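Local coordinates for protein chitinase A (Pteris ryukyuensis, PDB 4RL3) that probably hydrolyses the glycosidic bonds of chitin, this chain being the family GH18 catalytic domain of a class III fern chitinase that otherwise carries LysM modules, at residues A61-Q64 / A65-Q69; S97-V100 / A101-S105; A189-S192 / A193-V197. One frame throughout, in Å; residues are numbered along the deposited sequence. Where two conformers were deposited one is given.

How the contacts relate
The three contacts are local, each made of consecutive turns or a cap on a different helix of one TIM-barrel domain. Along the chain they come in series: contact 1 on helix 60-69, contact 2 on helix 96-114 and contact 3 at the start of helix 193-206. Strand 73-81 of the barrel sheet lies in sequence between the first two, and strands 118-123, 153-156 and 179-180 separate the second from the third. Centres of contacts 1 and 2 are about 29 Å apart; contacts 2 and 3, about 41 Å apart, lie on opposite sides of the chain's centre. None touches another, so they mark separate places in the helical layer around the barrel.

Contact 1: A61-Q64 / A65-Q69; sequences AAVQ and AIKAQ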
ATOM      1  N   ALA A  61      -2.382  16.964 -11.996  1.00  5.49           N
ATOM      2  CA  ALA A  61      -1.989  16.924 -13.410  1.00  5.74           C
ATOM      3  C   ALA A  61      -1.004  15.788 -13.708  1.00  5.87           C
ATOM      4  O   ALA A  61      -1.092  15.163 -14.764  1.00  6.36           O
ATOM      5  CB  ALA A  61      -1.399  18.254 -13.822  1.00  5.71           C
ATOM      6  N   ALA A  62      -0.099  15.511 -12.768  1.00  6.03           N
ATOM      7  CA  ALA A  62       0.841  14.389 -12.897  1.00  6.12           C
ATOM      8  C   ALA A  62       0.141  13.036 -12.882  1.00  6.30           C
ATOM      9  O   ALA A  62       0.509  12.146 -13.643  1.00  6.30           O
ATOM     10  CB  ALA A  62       1.918  14.436 -11.813  1.00  6.15           C
ATOM     11  N   VAL A  63      -0.871  12.880 -12.024  1.00  6.41           N
ATOM     12  CA  VAL A  63      -1.641  11.628 -11.995  1.00  6.68           C
ATOM     13  C   VAL A  63      -2.398  11.454 -13.306  1.00  7.27           C
ATOM     14  O   VAL A  63      -2.399  10.369 -13.900  1.00  7.02           O
ATOM     15  CB  VAL A  63      -2.650  11.571 -10.823  1.00  6.61           C
ATOM     16  CG1 VAL A  63      -3.539  10.330 -10.956  1.00  6.64           C
ATOM     17  CG2 VAL A  63      -1.930  11.592  -9.484  1.00  6.59           C
ATOM     18  N   GLN A  64      -3.053  12.519 -13.761  1.00  7.87           N
ATOM     19  CA  GLN A  64      -3.857  12.448 -14.970  1.00  9.00           C
ATOM     20  C   GLN A  64      -2.973  12.095 -16.158  1.00  8.33           C
ATOM     21  O   GLN A  64      -3.337  11.261 -16.996  1.00  8.13           O
ATOM     22  CB  GLN A  64      -4.539  13.793 -15.184  1.00 10.86           C
ATOM     23  CG  GLN A  64      -5.572  13.840 -16.286  1.00 13.29           C
ATOM     24  CD  GLN A  64      -6.321  15.162 -16.302  1.00 15.62           C
ATOM     25  OE1 GLN A  64      -5.747  16.221 -16.010  1.00 18.78           O
ATOM     26  NE2 GLN A  64      -7.610  15.111 -16.625  1.00 17.41           N
ATOM     27  N   ALA A  65      -1.794  12.707 -16.197  1.00  7.50           N
ATOM     28  CA  ALA A  65      -0.850  12.506 -17.306  1.00  7.43           C
ATOM     29  C   ALA A  65      -0.308  11.082 -17.370  1.00  7.15           C
ATOM     30  O   ALA A  65      -0.294  10.485 -18.440  1.00  7.35           O
ATOM     31  CB  ALA A  65       0.294  13.492 -17.231  1.00  7.47           C
ATOM     32  N   ILE A  66       0.138  10.529 -16.247  1.00  6.88           N
ATOM     33  CA  ILE A  66       0.685   9.171 -16.282  1.00  6.77           C
ATOM     34  C   ILE A  66      -0.403   8.171 -16.670  1.00  6.93           C
ATOM     35  O   ILE A  66      -0.144   7.239 -17.424  1.00  6.54           O
ATOM     36  CB  ILE A  66       1.435   8.786 -14.972  1.00  6.72           C
ATOM     37  CG1 ILE A  66       2.429   7.654 -15.223  1.00  6.64           C
ATOM     38  CG2 ILE A  66       0.470   8.477 -13.834  1.00  6.58           C
ATOM     39  CD1 ILE A  66       3.646   8.067 -16.038  1.00  6.68           C
ATOM     40  N   LYS A  67      -1.625   8.386 -16.183  1.00  7.14           N
ATOM     41  CA  LYS A  67      -2.743   7.516 -16.543  1.00  7.50           C
ATOM     42  C   LYS A  67      -3.139   7.668 -18.017  1.00  7.79           C
ATOM     43  O   LYS A  67      -3.502   6.687 -18.669  1.00  7.90           O
ATOM     44  CB  LYS A  67      -3.946   7.747 -15.616  1.00  7.70           C
ATOM     45  CG  LYS A  67      -3.725   7.244 -14.192  1.00  7.92           C
ATOM     46  CD  LYS A  67      -4.857   7.618 -13.240  1.00  8.19           C
ATOM     47  CE  LYS A  67      -6.192   7.056 -13.677  1.00  8.38           C
ATOM     48  NZ  LYS A  67      -7.197   7.128 -12.578  1.00  8.47           N
ATOM     49  N   ALA A  68      -3.054   8.880 -18.553  1.00  8.10           N
ATOM     50  CA  ALA A  68      -3.374   9.083 -19.972  1.00  8.49           C
ATOM     51  C   ALA A  68      -2.352   8.417 -20.882  1.00  8.77           C
ATOM     52  O   ALA A  68      -2.693   7.956 -21.982  1.00  9.46           O
ATOM     53  CB  ALA A  68      -3.468  10.560 -20.300  1.00  8.64           C
ATOM     54  N   GLN A  69      -1.097   8.380 -20.443  1.00  8.77           N
ATOM     55  CA  GLN A  69      -0.023   7.806 -21.248  1.00  8.93           C
ATOM     56  C   GLN A  69      -0.010   6.281 -21.201  1.00  8.60           C
ATOM     57  O   GLN A  69       0.400   5.635 -22.175  1.00  8.98           O
ATOM     58  CB  GLN A  69       1.331   8.335 -20.775  1.00  9.31           C
ATOM     59  CG  GLN A  69       1.544   9.836 -20.988  1.00  9.96           C
ATOM     60  CD  GLN A  69       2.867  10.321 -20.402  1.00 10.61           C
ATOM     61  OE1 GLN A  69       3.654  11.017 -21.066  1.00 12.17           O
ATOM     62  NE2 GLN A  69       3.131   9.943 -19.168  1.00 10.18           N
TER
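V63 and K67 meet in a local i to i+4 contact between successive turns of one α-helix, 60-69, which leads into barrel strand 73-81 of the TIM-barrel fold of this GH18 domain. The helix has a buried side and an exposed one. V63 and I66 are buried, both resting on F17 and I66 also on I22, whereas A61, Q64, A65 and A68 are exposed.

The backbone supplies the regular part of the contact. A65 N donates to A61 O at 2.9 Å, and I66 N to A62 O at 3.1 Å with the straightest N-H···O angle of the four, 166°. K67 N and A68 N bond to V63 O and Q64 O in the same pattern. At the beginning of the segment, A62 N is held by the hydroxyl of T59.

Among the side chains, V63 and K67 run alongside each other. CG1 of V63 stands anti to the backbone N (chi1 173°), which turns this methyl toward the lysine chain, whose CD it meets at 3.8 Å. Beyond that point a bend at the third torsion of K67 (chi3 60°) carries the ammonium group off the helix to the loop that follows helix 96-114. There NZ donates to H115 O and forms a salt bridge with D117, tying helix 60-69 to that loop. The aliphatic part of K67 thus packs against valine while its charge is paired with an acid, which would probably favour the protonated form. Q64 touches H115 in the same loop. The branch methyl CG2 of I66 lies 3.4 Å from V63 O.

Contact 2: S97-V100 / A101-S105; sequences SSWV and ANAVS
The indole of W99 leans forward along helix 96-114, toward its C-terminal end, and lays one face against the methyl of A103, one turn later. This helix belongs to the helical layer of the TIM barrel. With chi1 at -170° and chi2 at 96°, the ring extends beside its own carbonyl carbon and turns its plane to A103. There A103 CB stands over the six-membered ring, 3.7 Å from the centroid and 23° off the normal, a CH-pi contact displaced toward the rim; W99 CZ3 is the nearest ring atom at 3.4 Å. The indole rotation is also fixed from outside by NE1 donating to D37 and by F91, whose ring meets it.

CG1 of V100, opposite its backbone N, packs against CG2 of V104, 4.1 Å away, and both valines rest on Q144, joining the helix to helix 131-147. N102 sends ND2 to N46 O, while the hydroxyl of S105 bonds back to A101 O at 2.8 Å, an acceptor shared with S105 N.

Both apolar pairs are spaced i to i+4, like the backbone bonds A103 N to W99 O and V104 N to V100 O. The chemistry implies an amphipathic helix: its buried side is held by dispersion, with the indole N-H satisfied by a carboxylate.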
ATOM      1  N   SER A  97     -18.768   6.709  14.209  1.00  5.50           N
ATOM      2  CA  SER A  97     -19.595   7.311  13.181  1.00  5.30           C
ATOM      3  C   SER A  97     -19.014   8.611  12.646  1.00  5.15           C
ATOM      4  O   SER A  97     -19.085   8.871  11.438  1.00  5.10           O
ATOM      5  CB  SER A  97     -21.027   7.530  13.675  1.00  5.33           C
ATOM      6  OG  SER A  97     -21.073   8.481  14.718  1.00  5.43           O
ATOM      7  N   SER A  98     -18.441   9.432  13.521  1.00  5.01           N
ATOM      8  CA  SER A  98     -17.900  10.720  13.084  1.00  4.92           C
ATOM      9  C   SER A  98     -16.602  10.531  12.301  1.00  4.78           C
ATOM     10  O   SER A  98     -16.374  11.220  11.299  1.00  4.83           O
ATOM     11  CB  SER A  98     -17.726  11.712  14.235  1.00  4.95           C
ATOM     12  OG  SER A  98     -16.796  11.274  15.202  1.00  4.95           O
ATOM     13  N   TRP A  99     -15.765   9.593  12.739  1.00  4.64           N
ATOM     14  CA  TRP A  99     -14.530   9.299  12.002  1.00  4.52           C
ATOM     15  C   TRP A  99     -14.888   8.801  10.590  1.00  4.49           C
ATOM     16  O   TRP A  99     -14.339   9.281   9.581  1.00  4.42           O
ATOM     17  CB  TRP A  99     -13.635   8.284  12.758  1.00  4.43           C
ATOM     18  CG  TRP A  99     -12.260   8.154  12.135  1.00  4.34           C
ATOM     19  CD1 TRP A  99     -11.130   8.808  12.516  1.00  4.34           C
ATOM     20  CD2 TRP A  99     -11.897   7.351  11.000  1.00  4.29           C
ATOM     21  NE1 TRP A  99     -10.085   8.479  11.687  1.00  4.32           N
ATOM     22  CE2 TRP A  99     -10.526   7.584  10.753  1.00  4.30           C
ATOM     23  CE3 TRP A  99     -12.588   6.457  10.179  1.00  4.30           C
ATOM     24  CZ2 TRP A  99      -9.836   6.960   9.714  1.00  4.28           C
ATOM     25  CZ3 TRP A  99     -11.902   5.835   9.139  1.00  4.26           C
ATOM     26  CH2 TRP A  99     -10.535   6.083   8.923  1.00  4.29           C
ATOM     27  N   VAL A 100     -15.809   7.843  10.519  1.00  4.46           N
ATOM     28  CA  VAL A 100     -16.195   7.281   9.237  1.00  4.44           C
ATOM     29  C   VAL A 100     -16.766   8.359   8.311  1.00  4.43           C
ATOM     30  O   VAL A 100     -16.408   8.412   7.141  1.00  4.35           O
ATOM     31  CB  VAL A 100     -17.197   6.121   9.419  1.00  4.41           C
ATOM     32  CG1 VAL A 100     -17.840   5.736   8.096  1.00  4.40           C
ATOM     33  CG2 VAL A 100     -16.496   4.924  10.060  1.00  4.47           C
ATOM     34  N   ALA A 101     -17.632   9.234   8.831  1.00  4.54           N
ATOM     35  CA  ALA A 101     -18.221  10.261   7.983  1.00  4.61           C
ATOM     36  C   ALA A 101     -17.160  11.200   7.426  1.00  4.58           C
ATOM     37  O   ALA A 101     -17.189  11.571   6.250  1.00  4.56           O
ATOM     38  CB  ALA A 101     -19.304  11.033   8.725  1.00  4.62           C
ATOM     39  N   ASN A 102     -16.210  11.574   8.270  1.00  4.54           N
ATOM     40  CA  ASN A 102     -15.106  12.418   7.826  1.00  4.55           C
ATOM     41  C   ASN A 102     -14.150  11.728   6.867  1.00  4.45           C
ATOM     42  O   ASN A 102     -13.634  12.355   5.933  1.00  4.42           O
ATOM     43  CB  ASN A 102     -14.330  12.942   9.033  1.00  4.59           C
ATOM     44  CG  ASN A 102     -14.991  14.147   9.678  1.00  4.72           C
ATOM     45  OD1 ASN A 102     -15.665  14.937   9.013  1.00  4.72           O
ATOM     46  ND2 ASN A 102     -14.775  14.305  10.972  1.00  4.73           N
ATOM     47  N   ALA A 103     -13.913  10.442   7.098  1.00  4.31           N
ATOM     48  CA  ALA A 103     -12.976   9.691   6.265  1.00  4.33           C
ATOM     49  C   ALA A 103     -13.554   9.449   4.872  1.00  4.36           C
ATOM     50  O   ALA A 103     -12.881   9.669   3.862  1.00  4.38           O
ATOM     51  CB  ALA A 103     -12.638   8.372   6.933  1.00  4.36           C
ATOM     52  N   VAL A 104     -14.801   8.994   4.809  1.00  4.36           N
ATOM     53  CA  VAL A 104     -15.436   8.730   3.515  1.00  4.38           C
ATOM     54  C   VAL A 104     -15.501  10.030   2.701  1.00  4.43           C
ATOM     55  O   VAL A 104     -15.151  10.037   1.514  1.00  4.55           O
ATOM     56  CB  VAL A 104     -16.848   8.129   3.666  1.00  4.34           C
ATOM     57  CG1 VAL A 104     -17.556   8.041   2.313  1.00  4.42           C
ATOM     58  CG2 VAL A 104     -16.747   6.745   4.313  1.00  4.32           C
ATOM     59  N   SER A 105     -15.937  11.118   3.336  1.00  4.50           N
ATOM     60  CA  SER A 105     -16.106  12.390   2.636  1.00  4.50           C
ATOM     61  C   SER A 105     -14.769  13.007   2.224  1.00  4.55           C
ATOM     62  O   SER A 105     -14.598  13.375   1.075  1.00  4.51           O
ATOM     63  CB  SER A 105     -16.920  13.381   3.468  1.00  4.59           C
ATOM     64  OG  SER A 105     -16.298  13.685   4.704  1.00  4.68           O
TER

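Contact 3: A189-S192 / A193-V197; sequences AGTS and ASQYV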
ATOM      1  N   ALA A 189      17.232  -9.405   6.788  1.00 10.21           N
ATOM      2  CA  ALA A 189      18.074  -9.293   5.595  1.00 10.73           C
ATOM      3  C   ALA A 189      18.768 -10.604   5.220  1.00 10.90           C
ATOM      4  O   ALA A 189      19.172 -10.781   4.082  1.00 11.56           O
ATOM      5  CB  ALA A 189      19.101  -8.185   5.786  1.00 11.06           C
ATOM      6  N   GLY A 190      18.900 -11.513   6.184  1.00 11.00           N
ATOM      7  CA  GLY A 190      19.463 -12.838   5.939  1.00 10.93           C
ATOM      8  C   GLY A 190      18.511 -13.863   5.351  1.00 11.02           C
ATOM      9  O   GLY A 190      18.913 -14.981   5.075  1.00 12.20           O
ATOM     10  N   THR A 191      17.244 -13.493   5.148  1.00 10.61           N
ATOM     11  CA  THR A 191      16.252 -14.427   4.633  1.00  9.79           C
ATOM     12  C   THR A 191      16.650 -15.028   3.280  1.00  9.66           C
ATOM     13  O   THR A 191      16.923 -14.298   2.328  1.00  9.85           O
ATOM     14  CB  THR A 191      14.885 -13.719   4.485  1.00  9.57           C
ATOM     15  OG1 THR A 191      14.459 -13.236   5.757  1.00  9.25           O
ATOM     16  CG2 THR A 191      13.811 -14.645   3.923  1.00  9.51           C
ATOM     17  N   SER A 192      16.678 -16.355   3.193  1.00  9.29           N
ATOM     18  CA  SER A 192      16.958 -17.036   1.925  1.00  9.26           C
ATOM     19  C   SER A 192      15.711 -17.116   1.036  1.00  8.94           C
ATOM     20  O   SER A 192      14.583 -16.883   1.486  1.00  8.58           O
ATOM     21  CB  SER A 192      17.454 -18.456   2.189  1.00  9.43           C
ATOM     22  OG  SER A 192      16.383 -19.237   2.701  1.00  9.75           O
ATOM     23  N   ALA A 193      15.891 -17.486  -0.228  1.00  8.90           N
ATOM     24  CA  ALA A 193      14.745 -17.682  -1.110  1.00  8.77           C
ATOM     25  C   ALA A 193      13.766 -18.760  -0.600  1.00  8.56           C
ATOM     26  O   ALA A 193      12.554 -18.569  -0.646  1.00  8.70           O
ATOM     27  CB  ALA A 193      15.202 -17.983  -2.531  1.00  8.94           C
ATOM     28  N   SER A 194      14.309 -19.869  -0.089  0.50  8.52           N
ATOM     29  CA  SER A 194      13.502 -20.951   0.477  0.50  8.37           C
ATOM     30  C   SER A 194      12.698 -20.478   1.689  0.50  7.96           C
ATOM     31  O   SER A 194      11.508 -20.757   1.809  0.50  7.75           O
ATOM     32  CB  SER A 194      14.405 -22.109   0.900  0.50  8.47           C
ATOM     33  OG  SER A 194      13.652 -23.154   1.492  0.50  8.84           O
ATOM     34  N   GLN A 195      13.366 -19.764   2.585  1.00  7.70           N
ATOM     35  CA  GLN A 195      12.702 -19.194   3.756  1.00  7.44           C
ATOM     36  C   GLN A 195      11.605 -18.210   3.345  1.00  7.07           C
ATOM     37  O   GLN A 195      10.537 -18.185   3.950  1.00  7.15           O
ATOM     38  CB  GLN A 195      13.687 -18.479   4.663  1.00  7.57           C
ATOM     39  CG  GLN A 195      14.604 -19.423   5.426  1.00  7.82           C
ATOM     40  CD  GLN A 195      15.616 -18.672   6.255  1.00  8.18           C
ATOM     41  OE1 GLN A 195      16.307 -17.768   5.764  1.00  8.69           O
ATOM     42  NE2 GLN A 195      15.709 -19.024   7.528  1.00  8.18           N
ATOM     43  N   TYR A 196      11.871 -17.406   2.319  1.00  6.81           N
ATOM     44  CA  TYR A 196      10.875 -16.444   1.856  1.00  6.40           C
ATOM     45  C   TYR A 196       9.604 -17.143   1.384  1.00  6.34           C
ATOM     46  O   TYR A 196       8.485 -16.691   1.671  1.00  5.86           O
ATOM     47  CB  TYR A 196      11.434 -15.573   0.735  1.00  6.23           C
ATOM     48  CG  TYR A 196      10.555 -14.386   0.375  1.00  6.02           C
ATOM     49  CD1 TYR A 196       9.433 -14.544  -0.438  1.00  5.95           C
ATOM     50  CD2 TYR A 196      10.855 -13.107   0.845  1.00  6.00           C
ATOM     51  CE1 TYR A 196       8.635 -13.459  -0.765  1.00  5.89           C
ATOM     52  CE2 TYR A 196      10.050 -12.017   0.535  1.00  5.92           C
ATOM     53  CZ  TYR A 196       8.949 -12.210  -0.279  1.00  5.89           C
ATOM     54  OH  TYR A 196       8.150 -11.146  -0.623  1.00  5.78           O
ATOM     55  N   VAL A 197       9.767 -18.222   0.630  1.00  6.32           N
ATOM     56  CA  VAL A 197       8.623 -19.002   0.184  1.00  6.29           C
ATOM     57  C   VAL A 197       7.832 -19.502   1.404  1.00  6.23           C
ATOM     58  O   VAL A 197       6.602 -19.423   1.434  1.00  6.18           O
ATOM     59  CB  VAL A 197       9.039 -20.168  -0.737  1.00  6.45           C
ATOM     60  CG1 VAL A 197       7.868 -21.078  -1.021  1.00  6.50           C
ATOM     61  CG2 VAL A 197       9.609 -19.627  -2.043  1.00  6.49           C
TER
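S192 and Q195 form a capping box at the N-terminus of helix 193-206 of the TIM barrel, where the loop that follows strand 179-180 enters the helix, with T191 and Y196 packing beside it. In sequence order T191 comes first: its hydroxyl bonds to G188 O within the loop, leaving the methyl to face the helix. T191 CG2, anti to the backbone N, reaches 3.9 Å from Q195 CB and 4.1 Å from Y196 CB, a small apolar patch beside the polar cap.

S192 is the N-cap. Its chi1 of 69° sets OG between its own N and carbonyl carbon, where it accepts from Q195 N at 3.1 Å and so satisfies an amide of the first turn that has no earlier helical carbonyl to use. The glutamine reciprocates: its side chain reaches back until OE1 receives S192 N. An alanine in place of S192 is likely to leave Q195 N without its capping acceptor and to let the first turn fray. S192 O begins the regular helical pattern by accepting from Y196 N at 2.9 Å. The tyrosine side chain leads inward to V229 and A232 of helix 226-238, and its hydroxyl bonds to S216 O.

The amide closing the box lies in the carbonyl plane, on a lone pair of Q195 OE1, with S192 N 3.0 Å away and an N-H···O angle of 172°.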